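Translation initiation factor eIF-2B (Pyrococcus horikoshii, PDB 1VB5) acts in translation initiation, most likely as a regulatory subunit of the archaeal factor aIF2B, and is thought to promote exchange of GDP for GTP on initiation factor 2. Local coordinates at residues B[229-241]-B[245-257]. Sequence-based numbering, arbitrary orientation.
Sequences SGDVMLMERDLIR and RIRNVLFDVTPWK
Glu236 OE1 takes the N-H of Arg247 NE at 2.8 Å, a salt bridge between the legs of a long, irregular beta-hairpin-like arm: Ile240 and Arg245 form an antiparallel non-hydrogen-bonded pair near its tip, and a single bridge joins Glu236 to Val249. The bond is nearly straight (173°) and lies in the guanidinium plane, yet meets OE1 from above the carboxylate plane; Arg247 NH2 adds a weak second bond to the same oxygen. The tip half packs on the second subunit through residues such as Arg241, Ile246 and Arg247. Arg247 NH1 pairs with Glu164 of that subunit, and a leucine here would probably leave both glutamates without their positive partner, losing a charged link to the second subunit. Toward the tip, Ile246 N donates to Leu239 O at 2.9 Å, and Leu239 CD2 also packs on Ile246 CG2 (3.7 Å). Farther from the tip, Leu250 N donates to Met235 O at 3.0 Å. Leu250 CD1 sits 3.4 Å from Arg237 CG, the two side chains crossing at about a right angle, while Met235 CE covers one face of that guanidinium. Met235 CB meets the Phe251 ring at its edge, 3.9 Å from CE1.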
ATOM      1  N   SER B 229      18.725  13.781  -0.791  1.00 23.87           N
ATOM      2  CA  SER B 229      17.370  13.288  -1.022  1.00 24.64           C
ATOM      3  C   SER B 229      16.677  13.906  -2.232  1.00 25.07           C
ATOM      4  O   SER B 229      16.103  13.195  -3.060  1.00 25.22           O
ATOM      5  CB  SER B 229      16.515  13.522   0.226  1.00 26.24           C
ATOM      6  OG  SER B 229      16.537  14.887   0.608  1.00 22.66           O
ATOM      7  N   GLY B 230      16.733  15.229  -2.336  1.00 24.33           N
ATOM      8  CA  GLY B 230      16.085  15.911  -3.440  1.00 27.14           C
ATOM      9  C   GLY B 230      16.603  15.590  -4.832  1.00 31.23           C
ATOM     10  O   GLY B 230      15.941  15.907  -5.824  1.00 30.68           O
ATOM     11  N   ASP B 231      17.768  14.957  -4.925  1.00 28.51           N
ATOM     12  CA  ASP B 231      18.332  14.641  -6.234  1.00 30.44           C
ATOM     13  C   ASP B 231      18.301  13.159  -6.590  1.00 30.98           C
ATOM     14  O   ASP B 231      18.767  12.760  -7.657  1.00 31.31           O
ATOM     15  CB  ASP B 231      19.769  15.162  -6.317  1.00 32.56           C
ATOM     16  CG  ASP B 231      19.852  16.670  -6.148  1.00 36.32           C
ATOM     17  OD1 ASP B 231      19.179  17.388  -6.920  1.00 37.86           O
ATOM     18  OD2 ASP B 231      20.584  17.137  -5.248  1.00 35.44           O
ATOM     19  N   VAL B 232      17.738  12.346  -5.704  1.00 31.37           N
ATOM     20  CA  VAL B 232      17.666  10.908  -5.936  1.00 30.79           C
ATOM     21  C   VAL B 232      16.825  10.522  -7.153  1.00 36.17           C
ATOM     22  O   VAL B 232      15.787  11.130  -7.422  1.00 32.62           O
ATOM     23  CB  VAL B 232      17.096  10.182  -4.699  1.00 32.27           C
ATOM     24  CG1 VAL B 232      16.883   8.704  -5.008  1.00 30.70           C
ATOM     25  CG2 VAL B 232      18.045  10.346  -3.526  1.00 31.12           C
ATOM     26  N   MET B 233      17.296   9.515  -7.885  1.00 37.28           N
ATOM     27  CA  MET B 233      16.597   8.994  -9.059  1.00 43.58           C
ATOM     28  C   MET B 233      15.858   7.730  -8.624  1.00 41.20           C
ATOM     29  O   MET B 233      16.484   6.777  -8.151  1.00 42.87           O
ATOM     30  CB  MET B 233      17.590   8.617 -10.164  1.00 45.73           C
ATOM     31  CG  MET B 233      18.253   9.781 -10.882  1.00 56.89           C
ATOM     32  SD  MET B 233      19.559   9.210 -12.022  1.00 72.72           S
ATOM     33  CE  MET B 233      18.583   8.651 -13.444  1.00 59.77           C
ATOM     34  N   LEU B 234      14.537   7.718  -8.773  1.00 36.02           N
ATOM     35  CA  LEU B 234      13.738   6.553  -8.397  1.00 33.63           C
ATOM     36  C   LEU B 234      13.411   5.746  -9.651  1.00 36.02           C
ATOM     37  O   LEU B 234      12.629   6.183 -10.500  1.00 28.61           O
ATOM     38  CB  LEU B 234      12.453   6.999  -7.697  1.00 35.09           C
ATOM     39  CG  LEU B 234      12.658   7.882  -6.459  1.00 35.06           C
ATOM     40  CD1 LEU B 234      11.308   8.335  -5.919  1.00 32.49           C
ATOM     41  CD2 LEU B 234      13.437   7.114  -5.399  1.00 27.96           C
ATOM     42  N   MET B 235      14.022   4.568  -9.757  1.00 37.00           N
ATOM     43  CA  MET B 235      13.844   3.687 -10.909  1.00 39.22           C
ATOM     44  C   MET B 235      12.404   3.210 -11.103  1.00 39.40           C
ATOM     45  O   MET B 235      11.663   3.002 -10.139  1.00 34.18           O
ATOM     46  CB  MET B 235      14.791   2.483 -10.790  1.00 44.30           C
ATOM     47  CG  MET B 235      14.856   1.604 -12.033  1.00 47.16           C
ATOM     48  SD  MET B 235      16.143   0.327 -11.943  1.00 52.33           S
ATOM     49  CE  MET B 235      15.220  -1.072 -11.284  1.00 52.27           C
ATOM     50  N   GLU B 236      12.021   3.029 -12.363  1.00 34.87           N
ATOM     51  CA  GLU B 236      10.675   2.592 -12.710  1.00 38.99           C
ATOM     52  C   GLU B 236      10.707   1.489 -13.779  1.00 39.61           C
ATOM     53  O   GLU B 236      11.606   1.463 -14.622  1.00 45.79           O
ATOM     54  CB  GLU B 236       9.880   3.792 -13.234  1.00 34.37           C
ATOM     55  CG  GLU B 236       8.385   3.570 -13.319  1.00 47.71           C
ATOM     56  CD  GLU B 236       7.643   4.738 -13.954  1.00 48.35           C
ATOM     57  OE1 GLU B 236       8.053   5.901 -13.740  1.00 46.06           O
ATOM     58  OE2 GLU B 236       6.640   4.486 -14.656  1.00 42.47           O
ATOM     59  N   ARG B 237       9.736   0.579 -13.728  1.00 32.52           N
ATOM     60  CA  ARG B 237       9.621  -0.507 -14.706  1.00 33.48           C
ATOM     61  C   ARG B 237       8.205  -0.463 -15.271  1.00 31.42           C
ATOM     62  O   ARG B 237       7.284   0.010 -14.607  1.00 29.97           O
ATOM     63  CB  ARG B 237       9.801  -1.890 -14.068  1.00 31.89           C
ATOM     64  CG  ARG B 237      11.140  -2.211 -13.438  1.00 45.43           C
ATOM     65  CD  ARG B 237      11.093  -3.653 -12.920  1.00 48.04           C
ATOM     66  NE  ARG B 237      11.818  -3.845 -11.667  1.00 49.38           N
ATOM     67  CZ  ARG B 237      13.133  -4.003 -11.573  1.00 60.55           C
ATOM     68  NH1 ARG B 237      13.886  -4.000 -12.668  1.00 65.92           N
ATOM     69  NH2 ARG B 237      13.698  -4.160 -10.380  1.00 60.43           N
ATOM     70  N   ASP B 238       8.028  -0.974 -16.484  1.00 29.34           N
ATOM     71  CA  ASP B 238       6.707  -1.010 -17.102  1.00 35.69           C
ATOM     72  C   ASP B 238       5.832  -2.037 -16.390  1.00 33.40           C
ATOM     73  O   ASP B 238       6.315  -3.090 -15.966  1.00 32.74           O
ATOM     74  CB  ASP B 238       6.828  -1.373 -18.582  1.00 40.78           C
ATOM     75  CG  ASP B 238       7.268  -0.201 -19.434  1.00 48.46           C
ATOM     76  OD1 ASP B 238       8.064   0.626 -18.941  1.00 56.16           O
ATOM     77  OD2 ASP B 238       6.826  -0.110 -20.600  1.00 55.26           O
ATOM     78  N   LEU B 239       4.547  -1.726 -16.256  1.00 29.58           N
ATOM     79  CA  LEU B 239       3.609  -2.630 -15.594  1.00 28.78           C
ATOM     80  C   LEU B 239       2.224  -2.564 -16.230  1.00 28.87           C
ATOM     81  O   LEU B 239       1.738  -1.485 -16.584  1.00 24.91           O
ATOM     82  CB  LEU B 239       3.511  -2.289 -14.102  1.00 26.57           C
ATOM     83  CG  LEU B 239       2.451  -3.024 -13.269  1.00 28.43           C
ATOM     84  CD1 LEU B 239       2.776  -4.508 -13.190  1.00 26.39           C
ATOM     85  CD2 LEU B 239       2.399  -2.422 -11.878  1.00 24.24           C
ATOM     86  N   ILE B 240       1.601  -3.728 -16.380  1.00 32.61           N
ATOM     87  CA  ILE B 240       0.265  -3.835 -16.958  1.00 34.52           C
ATOM     88  C   ILE B 240      -0.523  -4.945 -16.266  1.00 34.16           C
ATOM     89  O   ILE B 240      -0.035  -6.062 -16.108  1.00 33.46           O
ATOM     90  CB  ILE B 240       0.317  -4.148 -18.472  1.00 36.65           C
ATOM     91  CG1 ILE B 240       0.993  -3.002 -19.223  1.00 42.38           C
ATOM     92  CG2 ILE B 240      -1.094  -4.345 -19.014  1.00 38.38           C
ATOM     93  CD1 ILE B 240       1.038  -3.201 -20.729  1.00 48.45           C
ATOM     94  N   ARG B 241      -1.737  -4.618 -15.840  1.00 36.01           N
ATOM     95  CA  ARG B 241      -2.622  -5.574 -15.179  1.00 36.42           C
ATOM     96  C   ARG B 241      -3.985  -5.366 -15.821  1.00 37.22           C
ATOM     97  O   ARG B 241      -4.490  -4.243 -15.867  1.00 39.33           O
ATOM     98  CB  ARG B 241      -2.684  -5.302 -13.676  1.00 34.54           C
ATOM     99  CG  ARG B 241      -3.614  -6.237 -12.912  1.00 44.17           C
ATOM    100  CD  ARG B 241      -3.511  -6.006 -11.411  1.00 45.99           C
ATOM    101  NE  ARG B 241      -2.235  -6.467 -10.866  1.00 49.90           N
ATOM    102  CZ  ARG B 241      -1.892  -7.748 -10.744  1.00 51.99           C
ATOM    103  NH1 ARG B 241      -2.731  -8.704 -11.128  1.00 47.92           N
ATOM    104  NH2 ARG B 241      -0.714  -8.076 -10.234  1.00 54.80           N
ATOM    105  N   ARG B 245      -2.523   0.157 -18.076  1.00 29.05           N
ATOM    106  CA  ARG B 245      -1.125   0.478 -17.844  1.00 27.71           C
ATOM    107  C   ARG B 245      -1.037   1.075 -16.446  1.00 28.48           C
ATOM    108  O   ARG B 245      -1.836   1.937 -16.071  1.00 22.57           O
ATOM    109  CB  ARG B 245      -0.615   1.472 -18.891  1.00 26.32           C
ATOM    110  CG  ARG B 245      -0.378   0.833 -20.249  1.00 41.02           C
ATOM    111  CD  ARG B 245       0.254   1.797 -21.242  1.00 54.83           C
ATOM    112  NE  ARG B 245       0.951   1.080 -22.313  1.00 62.34           N
ATOM    113  CZ  ARG B 245       0.376   0.204 -23.134  1.00 65.10           C
ATOM    114  NH1 ARG B 245      -0.917  -0.076 -23.023  1.00 67.16           N
ATOM    115  NH2 ARG B 245       1.100  -0.401 -24.068  1.00 65.80           N
ATOM    116  N   ILE B 246      -0.067   0.611 -15.670  1.00 21.67           N
ATOM    117  CA  ILE B 246       0.079   1.085 -14.307  1.00 22.45           C
ATOM    118  C   ILE B 246       1.440   1.718 -14.052  1.00 23.63           C
ATOM    119  O   ILE B 246       2.477   1.121 -14.332  1.00 24.45           O
ATOM    120  CB  ILE B 246      -0.153  -0.088 -13.326  1.00 26.11           C
ATOM    121  CG1 ILE B 246      -1.546  -0.685 -13.578  1.00 23.54           C
ATOM    122  CG2 ILE B 246      -0.009   0.384 -11.876  1.00 21.58           C
ATOM    123  CD1 ILE B 246      -1.795  -2.011 -12.883  1.00 26.63           C
ATOM    124  N   ARG B 247       1.428   2.944 -13.544  1.00 21.62           N
ATOM    125  CA  ARG B 247       2.669   3.637 -13.223  1.00 24.82           C
ATOM    126  C   ARG B 247       3.333   2.755 -12.158  1.00 25.22           C
ATOM    127  O   ARG B 247       2.659   2.267 -11.244  1.00 23.45           O
ATOM    128  CB  ARG B 247       2.359   5.028 -12.657  1.00 24.71           C
ATOM    129  CG  ARG B 247       3.570   5.913 -12.436  1.00 30.61           C
ATOM    130  CD  ARG B 247       4.249   6.295 -13.752  1.00 33.16           C
ATOM    131  NE  ARG B 247       5.468   7.064 -13.509  1.00 33.82           N
ATOM    132  CZ  ARG B 247       5.495   8.358 -13.206  1.00 33.95           C
ATOM    133  NH1 ARG B 247       4.363   9.048 -13.114  1.00 39.05           N
ATOM    134  NH2 ARG B 247       6.654   8.963 -12.982  1.00 38.70           N
ATOM    135  N   ASN B 248       4.640   2.540 -12.274  1.00 19.36           N
ATOM    136  CA  ASN B 248       5.330   1.675 -11.323  1.00 21.23           C
ATOM    137  C   ASN B 248       6.694   2.188 -10.874  1.00 22.88           C
ATOM    138  O   ASN B 248       7.732   1.679 -11.305  1.00 25.39           O
ATOM    139  CB  ASN B 248       5.454   0.270 -11.937  1.00 18.39           C
ATOM    140  CG  ASN B 248       6.182  -0.719 -11.036  1.00 26.11           C
ATOM    141  OD1 ASN B 248       5.991  -0.744  -9.819  1.00 22.50           O
ATOM    142  ND2 ASN B 248       7.007  -1.561 -11.645  1.00 26.34           N
ATOM    143  N   VAL B 249       6.685   3.207 -10.020  1.00 21.20           N
ATOM    144  CA  VAL B 249       7.916   3.773  -9.477  1.00 17.78           C
ATOM    145  C   VAL B 249       8.259   2.820  -8.340  1.00 22.14           C
ATOM    146  O   VAL B 249       7.536   2.738  -7.342  1.00 20.54           O
ATOM    147  CB  VAL B 249       7.688   5.205  -8.923  1.00 19.98           C
ATOM    148  CG1 VAL B 249       8.989   5.769  -8.351  1.00 12.50           C
ATOM    149  CG2 VAL B 249       7.169   6.115 -10.034  1.00 19.10           C
ATOM    150  N   LEU B 250       9.362   2.096  -8.499  1.00 19.23           N
ATOM    151  CA  LEU B 250       9.771   1.090  -7.526  1.00 21.32           C
ATOM    152  C   LEU B 250      10.345   1.554  -6.197  1.00 19.24           C
ATOM    153  O   LEU B 250      10.292   0.813  -5.216  1.00 19.77           O
ATOM    154  CB  LEU B 250      10.757   0.124  -8.186  1.00 28.95           C
ATOM    155  CG  LEU B 250      10.184  -0.718  -9.331  1.00 27.60           C
ATOM    156  CD1 LEU B 250      11.311  -1.196 -10.217  1.00 28.94           C
ATOM    157  CD2 LEU B 250       9.383  -1.890  -8.770  1.00 28.70           C
ATOM    158  N   PHE B 251      10.891   2.763  -6.142  1.00 14.37           N
ATOM    159  CA  PHE B 251      11.471   3.220  -4.889  1.00 15.79           C
ATOM    160  C   PHE B 251      10.949   4.552  -4.392  1.00 17.43           C
ATOM    161  O   PHE B 251      10.495   5.397  -5.165  1.00 21.56           O
ATOM    162  CB  PHE B 251      12.999   3.267  -5.001  1.00 18.15           C
ATOM    163  CG  PHE B 251      13.597   1.995  -5.528  1.00 17.01           C
ATOM    164  CD1 PHE B 251      13.776   1.811  -6.892  1.00 26.94           C
ATOM    165  CD2 PHE B 251      13.950   0.968  -4.663  1.00 23.70           C
ATOM    166  CE1 PHE B 251      14.301   0.613  -7.393  1.00 27.05           C
ATOM    167  CE2 PHE B 251      14.472  -0.230  -5.150  1.00 25.39           C
ATOM    168  CZ  PHE B 251      14.647  -0.406  -6.517  1.00 23.79           C
ATOM    169  N   ASP B 252      11.020   4.720  -3.078  1.00 18.06           N
ATOM    170  CA  ASP B 252      10.556   5.928  -2.433  1.00 19.45           C
ATOM    171  C   ASP B 252      11.598   6.487  -1.492  1.00 22.83           C
ATOM    172  O   ASP B 252      12.680   5.921  -1.335  1.00 20.02           O
ATOM    173  CB  ASP B 252       9.291   5.638  -1.636  1.00 48.17           C
ATOM    174  CG  ASP B 252       9.571   4.914  -0.301  1.00 46.27           C
ATOM    175  OD1 ASP B 252      10.136   3.805  -0.301  1.00 45.01           O
ATOM    176  OD2 ASP B 252       9.206   5.461   0.758  1.00 64.26           O
ATOM    177  N   VAL B 253      11.237   7.590  -0.846  1.00 24.17           N
ATOM    178  CA  VAL B 253      12.115   8.270   0.090  1.00 17.98           C
ATOM    179  C   VAL B 253      11.450   8.518   1.445  1.00 18.53           C
ATOM    180  O   VAL B 253      10.350   9.071   1.521  1.00 18.74           O
ATOM    181  CB  VAL B 253      12.561   9.623  -0.486  1.00 19.96           C
ATOM    182  CG1 VAL B 253      13.568  10.282   0.450  1.00 24.46           C
ATOM    183  CG2 VAL B 253      13.162   9.422  -1.864  1.00 18.05           C
ATOM    184  N   THR B 254      12.123   8.105   2.516  1.00 17.52           N
ATOM    185  CA  THR B 254      11.613   8.319   3.861  1.00 11.10           C
ATOM    186  C   THR B 254      12.491   9.313   4.627  1.00 16.53           C
ATOM    187  O   THR B 254      13.699   9.103   4.783  1.00 16.42           O
ATOM    188  CB  THR B 254      11.556   7.007   4.673  1.00 15.98           C
ATOM    189  OG1 THR B 254      10.671   6.077   4.037  1.00 17.21           O
ATOM    190  CG2 THR B 254      11.058   7.287   6.084  1.00  8.51           C
ATOM    191  N   PRO B 255      11.895  10.417   5.107  1.00 15.67           N
ATOM    192  CA  PRO B 255      12.643  11.427   5.864  1.00 15.70           C
ATOM    193  C   PRO B 255      13.220  10.787   7.119  1.00 16.84           C
ATOM    194  O   PRO B 255      12.647   9.833   7.652  1.00 16.07           O
ATOM    195  CB  PRO B 255      11.577  12.470   6.202  1.00 16.49           C
ATOM    196  CG  PRO B 255      10.602  12.355   5.026  1.00 12.59           C
ATOM    197  CD  PRO B 255      10.506  10.854   4.859  1.00 11.54           C
ATOM    198  N   TRP B 256      14.341  11.311   7.606  1.00 17.41           N
ATOM    199  CA  TRP B 256      14.953  10.743   8.800  1.00 17.68           C
ATOM    200  C   TRP B 256      14.112  10.923  10.065  1.00 20.04           C
ATOM    201  O   TRP B 256      14.216  10.120  10.990  1.00 16.11           O
ATOM    202  CB  TRP B 256      16.354  11.333   9.033  1.00 17.88           C
ATOM    203  CG  TRP B 256      16.401  12.838   9.081  1.00 18.01           C
ATOM    204  CD1 TRP B 256      16.770  13.678   8.069  1.00 15.34           C
ATOM    205  CD2 TRP B 256      16.030  13.678  10.184  1.00 14.73           C
ATOM    206  NE1 TRP B 256      16.650  14.986   8.471  1.00 19.60           N
ATOM    207  CE2 TRP B 256      16.199  15.016   9.764  1.00 16.69           C
ATOM    208  CE3 TRP B 256      15.575  13.430  11.485  1.00 13.05           C
ATOM    209  CZ2 TRP B 256      15.924  16.107  10.599  1.00 17.41           C
ATOM    210  CZ3 TRP B 256      15.300  14.511  12.315  1.00 16.17           C
ATOM    211  CH2 TRP B 256      15.475  15.835  11.867  1.00 17.77           C
ATOM    212  N   LYS B 257      13.265  11.953  10.109  1.00 19.56           N
ATOM    213  CA  LYS B 257      12.471  12.189  11.317  1.00 18.22           C
ATOM    214  C   LYS B 257      11.494  11.077  11.683  1.00 15.18           C
ATOM    215  O   LYS B 257      10.873  11.117  12.744  1.00 19.14           O
ATOM    216  CB  LYS B 257      11.748  13.542  11.247  1.00 20.36           C
ATOM    217  CG  LYS B 257      10.624  13.675  10.223  1.00 21.45           C
ATOM    218  CD  LYS B 257      10.134  15.119  10.225  1.00 24.56           C
ATOM    219  CE  LYS B 257       8.951  15.358   9.299  1.00 32.62           C
ATOM    220  NZ  LYS B 257       8.554  16.804   9.300  1.00 24.26           N
TER
HETATM  221  O   HOH W   1       4.391   1.137 -16.491  1.00 32.63           O